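Long-range contacts in O-succinylhomoserine sulfhydrylase (Mycobacterium tuberculosis, PDB 3NDN), which probably catalyses formation of L-homocysteine from O-succinyl-L-homoserine and hydrogen sulfide, a pyridoxal 5'-phosphate-dependent step of methionine biosynthesis: residues A[180-185]-A[315-320]; A[208-213]-A[321-326]. One frame throughout, in Å; residues are numbered along the deposited sequence.

Interaction 1. Residues A[180-185]-A[315-320]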
# COMPACT_ATOMS: atom_id res chain seq x y z
N GLN A 180 -2.10 -10.24 -35.83
CA GLN A 180 -1.61 -8.88 -36.14
C GLN A 180 -2.10 -8.32 -37.51
O GLN A 180 -1.34 -7.67 -38.24
CB GLN A 180 -0.08 -8.75 -35.93
CG GLN A 180 0.44 -9.47 -34.65
CD GLN A 180 1.80 -8.98 -34.11
OE1 GLN A 180 2.22 -7.85 -34.37
NE2 GLN A 180 2.46 -9.82 -33.32
N SER A 181 -3.37 -8.59 -37.82
CA SER A 181 -4.09 -8.01 -38.95
C SER A 181 -4.48 -6.57 -38.61
O SER A 181 -4.78 -6.27 -37.45
CB SER A 181 -5.34 -8.86 -39.23
OG SER A 181 -6.19 -8.28 -40.21
N LEU A 182 -4.48 -5.68 -39.61
CA LEU A 182 -4.80 -4.25 -39.38
C LEU A 182 -6.18 -3.79 -39.90
O LEU A 182 -6.74 -4.39 -40.82
CB LEU A 182 -3.70 -3.34 -39.98
CG LEU A 182 -2.21 -3.61 -39.73
CD1 LEU A 182 -1.36 -2.42 -40.15
CD2 LEU A 182 -1.90 -3.95 -38.28
N VAL A 183 -6.70 -2.72 -39.30
CA VAL A 183 -7.89 -2.01 -39.79
C VAL A 183 -7.46 -0.58 -40.21
O VAL A 183 -6.68 0.06 -39.49
CB VAL A 183 -8.99 -1.94 -38.69
CG1 VAL A 183 -10.20 -1.14 -39.17
CG2 VAL A 183 -9.41 -3.35 -38.25
N ASP A 184 -7.93 -0.11 -41.37
CA ASP A 184 -7.60 1.24 -41.87
C ASP A 184 -8.41 2.29 -41.09
O ASP A 184 -9.59 2.51 -41.39
CB ASP A 184 -7.91 1.32 -43.38
CG ASP A 184 -7.30 2.55 -44.07
OD1 ASP A 184 -7.24 3.64 -43.49
OD2 ASP A 184 -6.91 2.43 -45.26
N ILE A 185 -7.79 2.95 -40.10
CA ILE A 185 -8.55 3.84 -39.17
C ILE A 185 -9.26 5.01 -39.89
O ILE A 185 -10.47 5.20 -39.70
CB ILE A 185 -7.67 4.35 -37.98
CG1 ILE A 185 -7.14 3.19 -37.14
CG2 ILE A 185 -8.45 5.35 -37.07
CD1 ILE A 185 -5.98 3.60 -36.17
N TYR A 315 2.07 -3.79 -44.69
CA TYR A 315 3.20 -2.93 -44.28
C TYR A 315 3.01 -1.44 -44.59
O TYR A 315 3.33 -0.59 -43.75
CB TYR A 315 4.49 -3.43 -44.91
CG TYR A 315 5.74 -2.65 -44.55
CD1 TYR A 315 6.26 -2.67 -43.25
CD2 TYR A 315 6.41 -1.88 -45.52
CE1 TYR A 315 7.41 -1.94 -42.91
CE2 TYR A 315 7.57 -1.16 -45.20
CZ TYR A 315 8.06 -1.19 -43.90
OH TYR A 315 9.19 -0.49 -43.59
N ASP A 316 2.52 -1.12 -45.79
CA ASP A 316 2.33 0.28 -46.16
C ASP A 316 1.31 0.98 -45.25
O ASP A 316 1.51 2.14 -44.89
CB ASP A 316 1.95 0.44 -47.64
CG ASP A 316 3.12 0.17 -48.59
OD1 ASP A 316 4.31 0.18 -48.16
OD2 ASP A 316 2.86 -0.04 -49.79
N LEU A 317 0.24 0.27 -44.87
CA LEU A 317 -0.76 0.80 -43.92
C LEU A 317 -0.18 0.98 -42.51
O LEU A 317 -0.46 1.97 -41.84
CB LEU A 317 -2.02 -0.09 -43.89
CG LEU A 317 -3.07 0.25 -42.81
CD1 LEU A 317 -3.61 1.68 -42.96
CD2 LEU A 317 -4.22 -0.77 -42.82
N ALA A 318 0.62 0.01 -42.06
CA ALA A 318 1.33 0.13 -40.77
C ALA A 318 2.20 1.39 -40.70
O ALA A 318 2.19 2.12 -39.68
CB ALA A 318 2.16 -1.12 -40.50
N LYS A 319 2.92 1.67 -41.79
CA LYS A 319 3.79 2.87 -41.87
C LYS A 319 2.98 4.17 -41.92
O LYS A 319 3.47 5.21 -41.47
CB LYS A 319 4.76 2.79 -43.06
CG LYS A 319 5.85 1.69 -42.98
CD LYS A 319 6.97 1.97 -41.96
CE LYS A 319 7.99 2.98 -42.47
NZ LYS A 319 9.10 3.18 -41.49
N ARG A 320 1.76 4.11 -42.45
CA ARG A 320 0.86 5.26 -42.55
C ARG A 320 0.29 5.69 -41.19
O ARG A 320 0.19 6.87 -40.91
CB ARG A 320 -0.33 4.96 -43.48
CG ARG A 320 -0.13 5.29 -44.93
CD ARG A 320 -1.45 5.70 -45.63
NE ARG A 320 -2.53 4.71 -45.58
CZ ARG A 320 -2.60 3.60 -46.32
NH1 ARG A 320 -1.63 3.28 -47.17
NH2 ARG A 320 -3.65 2.79 -46.21
O HOH W 1 -5.19 5.30 -43.79
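The irregular backbone of 180-185 runs past the helical turns of 315-320 at side-chain distance, with CA atoms 7.2 Å apart for Asp184 and Leu317 and 7.7 Å apart for Leu182 and Ala318. Leucines bridge that gap. Leu317 reaches across with its CG anti to the backbone N (chi1 173°), and its two methyls divide the work: CD2 packs 3.9 Å from Leu182 CB, while CD1 lies 4.0 Å from Asp184 CG, against the carboxylate carbon. Leu182 answers with CD1, which lies 3.7 Å from Ala318 N and also touches Ala318 CB, meeting the helix backbone as well as the methyl. In the fold type I (aspartate aminotransferase-like) architecture of this PLP-dependent family, the contact joins the loop between strand 169-173 of the seven-stranded sheet and helix 185-194 to the short helix 315-321. Asp184 is the N-cap residue of helix 185-194, its OD1 making a weak hydrogen bond to Ala187 N. The same carboxylate turns OD2 to the guanidinium edge of Arg320, near its plane, in a salt bridge whose hydrogen bond is weak: Asp184 OD2 to Arg320 NH2 measures 3.4 Å with 138° at the hydrogen. The two planes are 37° apart, and a water donating to Asp184 OD1 at 2.7 Å accepts from Arg320 NE, a water bridge running beside the direct salt bridge.

Interaction 2. Residues A[208-213]-A[321-326]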
# COMPACT_ATOMS: atom_id res chain seq x y z
N PRO A 208 -0.54 4.74 -26.54
CA PRO A 208 -0.62 6.13 -27.07
C PRO A 208 0.70 6.66 -27.63
O PRO A 208 0.74 7.73 -28.27
CB PRO A 208 -1.05 6.96 -25.85
CG PRO A 208 -0.92 6.09 -24.66
CD PRO A 208 -0.98 4.66 -25.13
N LEU A 209 1.78 5.91 -27.43
CA LEU A 209 3.06 6.37 -27.92
C LEU A 209 3.28 6.01 -29.39
O LEU A 209 4.04 6.69 -30.09
CB LEU A 209 4.19 5.84 -27.03
CG LEU A 209 4.50 6.63 -25.75
CD1 LEU A 209 3.28 6.90 -24.87
CD2 LEU A 209 5.55 5.89 -24.97
N LEU A 210 2.62 4.95 -29.87
CA LEU A 210 2.88 4.46 -31.24
C LEU A 210 1.75 4.67 -32.26
O LEU A 210 1.98 4.55 -33.46
CB LEU A 210 3.34 3.00 -31.24
CG LEU A 210 4.54 2.61 -30.35
CD1 LEU A 210 4.84 1.14 -30.53
CD2 LEU A 210 5.78 3.48 -30.65
N GLN A 211 0.54 4.96 -31.78
CA GLN A 211 -0.65 5.14 -32.64
C GLN A 211 -1.63 6.10 -31.96
O GLN A 211 -2.03 5.88 -30.81
CB GLN A 211 -1.33 3.78 -32.89
CG GLN A 211 -2.55 3.82 -33.82
CD GLN A 211 -2.98 2.44 -34.26
OE1 GLN A 211 -2.73 2.04 -35.40
NE2 GLN A 211 -3.63 1.69 -33.37
N GLN A 212 -2.02 7.17 -32.66
CA GLN A 212 -2.91 8.20 -32.08
C GLN A 212 -4.22 8.42 -32.86
O GLN A 212 -4.24 8.97 -33.96
CB GLN A 212 -2.14 9.51 -31.88
CG GLN A 212 -1.17 9.42 -30.70
CD GLN A 212 -0.55 10.74 -30.32
OE1 GLN A 212 0.27 11.29 -31.07
NE2 GLN A 212 -0.92 11.27 -29.14
N GLY A 213 -5.33 7.97 -32.26
CA GLY A 213 -6.62 7.96 -32.95
C GLY A 213 -7.37 9.28 -33.08
O GLY A 213 -8.10 9.47 -34.06
N GLN A 321 -0.10 4.72 -40.35
CA GLN A 321 -0.84 5.04 -39.10
C GLN A 321 -0.13 4.71 -37.77
O GLN A 321 -0.62 5.10 -36.70
CB GLN A 321 -2.26 4.46 -39.14
CG GLN A 321 -2.38 2.94 -39.00
CD GLN A 321 -3.82 2.43 -39.17
OE1 GLN A 321 -4.67 3.11 -39.74
NE2 GLN A 321 -4.08 1.22 -38.67
N MET A 322 0.99 3.98 -37.83
CA MET A 322 1.79 3.66 -36.64
C MET A 322 3.23 4.20 -36.76
O MET A 322 3.77 4.27 -37.87
CB MET A 322 1.86 2.14 -36.41
CG MET A 322 0.54 1.39 -36.46
SD MET A 322 0.75 -0.41 -36.29
CE MET A 322 1.10 -0.56 -34.52
N SER A 323 3.84 4.54 -35.63
CA SER A 323 5.23 5.04 -35.58
C SER A 323 6.26 3.97 -35.15
O SER A 323 7.47 4.24 -35.11
CB SER A 323 5.35 6.30 -34.70
OG SER A 323 5.16 6.01 -33.32
N GLY A 324 5.76 2.77 -34.87
CA GLY A 324 6.58 1.58 -34.56
C GLY A 324 5.70 0.34 -34.59
O GLY A 324 4.47 0.45 -34.56
N GLY A 325 6.31 -0.85 -34.66
CA GLY A 325 5.56 -2.11 -34.73
C GLY A 325 4.88 -2.56 -33.43
O GLY A 325 3.86 -3.26 -33.47
N GLY A 326 5.44 -2.18 -32.29
CA GLY A 326 4.90 -2.60 -30.99
C GLY A 326 5.86 -3.50 -30.22
O GLY A 326 7.05 -3.55 -30.54
O HOH W 2 3.41 7.92 -32.60
O HOH W 3 -2.66 -0.52 -36.59
O HOH W 4 -0.99 7.46 -35.29
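Leu210 and Ser323 meet through their backbones: Ser323 N donates to Leu210 O at 2.9 Å, nearly straight at 163° and in the carbonyl plane. A weaker CA-H...O contact, Met322 CA to Leu210 O at 3.3 Å, supplements it. The Leu210 methyls diverge, CD1 resting 3.8 Å from Gly326 CA, where the backbone angles by themselves call for glycine, and CD2 lying 3.7 Å from Ser323 OG. With CG anti to the backbone N (chi1 -177°), Gln211 extends alongside Gln321 in the same direction, the amide planes 85° apart, while Gln211 OE1 lies 3.5 Å from Met322 CG. A water donating to Gln211 OE1 accepts from Gln321 NE2; two more link Leu209 O with Ser323 OG and Gln212 N with Gln321 O. Further out, Gln211 NE2 is held by Asn203 OD1 and Thr174 O, Gln321 NE2 binds Val183 O, and Val281 and Asn285 of helix 277-296 touch Leu210. The weakly bonded helix 207-210 and residues just after it thus face the loop before strand 328-333 across a mixed interface: one direct bond sets the register, waters bridge other polar atoms, and Gly324 O, buried without a partner, is a probable packing cost.

Interactions 1 and 2 have centres about 10 Å apart, on the same side of the chain's centre, and their segments alternate along the sequence: 180-185, 208-213, 315-320, 321-326. The last two are consecutive, so helix 315-321 and the loop leading to strand 328-333 of the five-stranded sheet meet, in turn, the loop after strand 169-173 and the short helix, with its continuation, after strand 198-202, the two strands being neighbours in the seven-stranded sheet. Gln321 ties the contacts together, its OE1 3.1 Å from Ile185 N in a probable hydrogen bond; Ile185 also packs against Gln211. One continuous piece of chain therefore joins the approach to the five-stranded sheet to connections that leave the seven-stranded one.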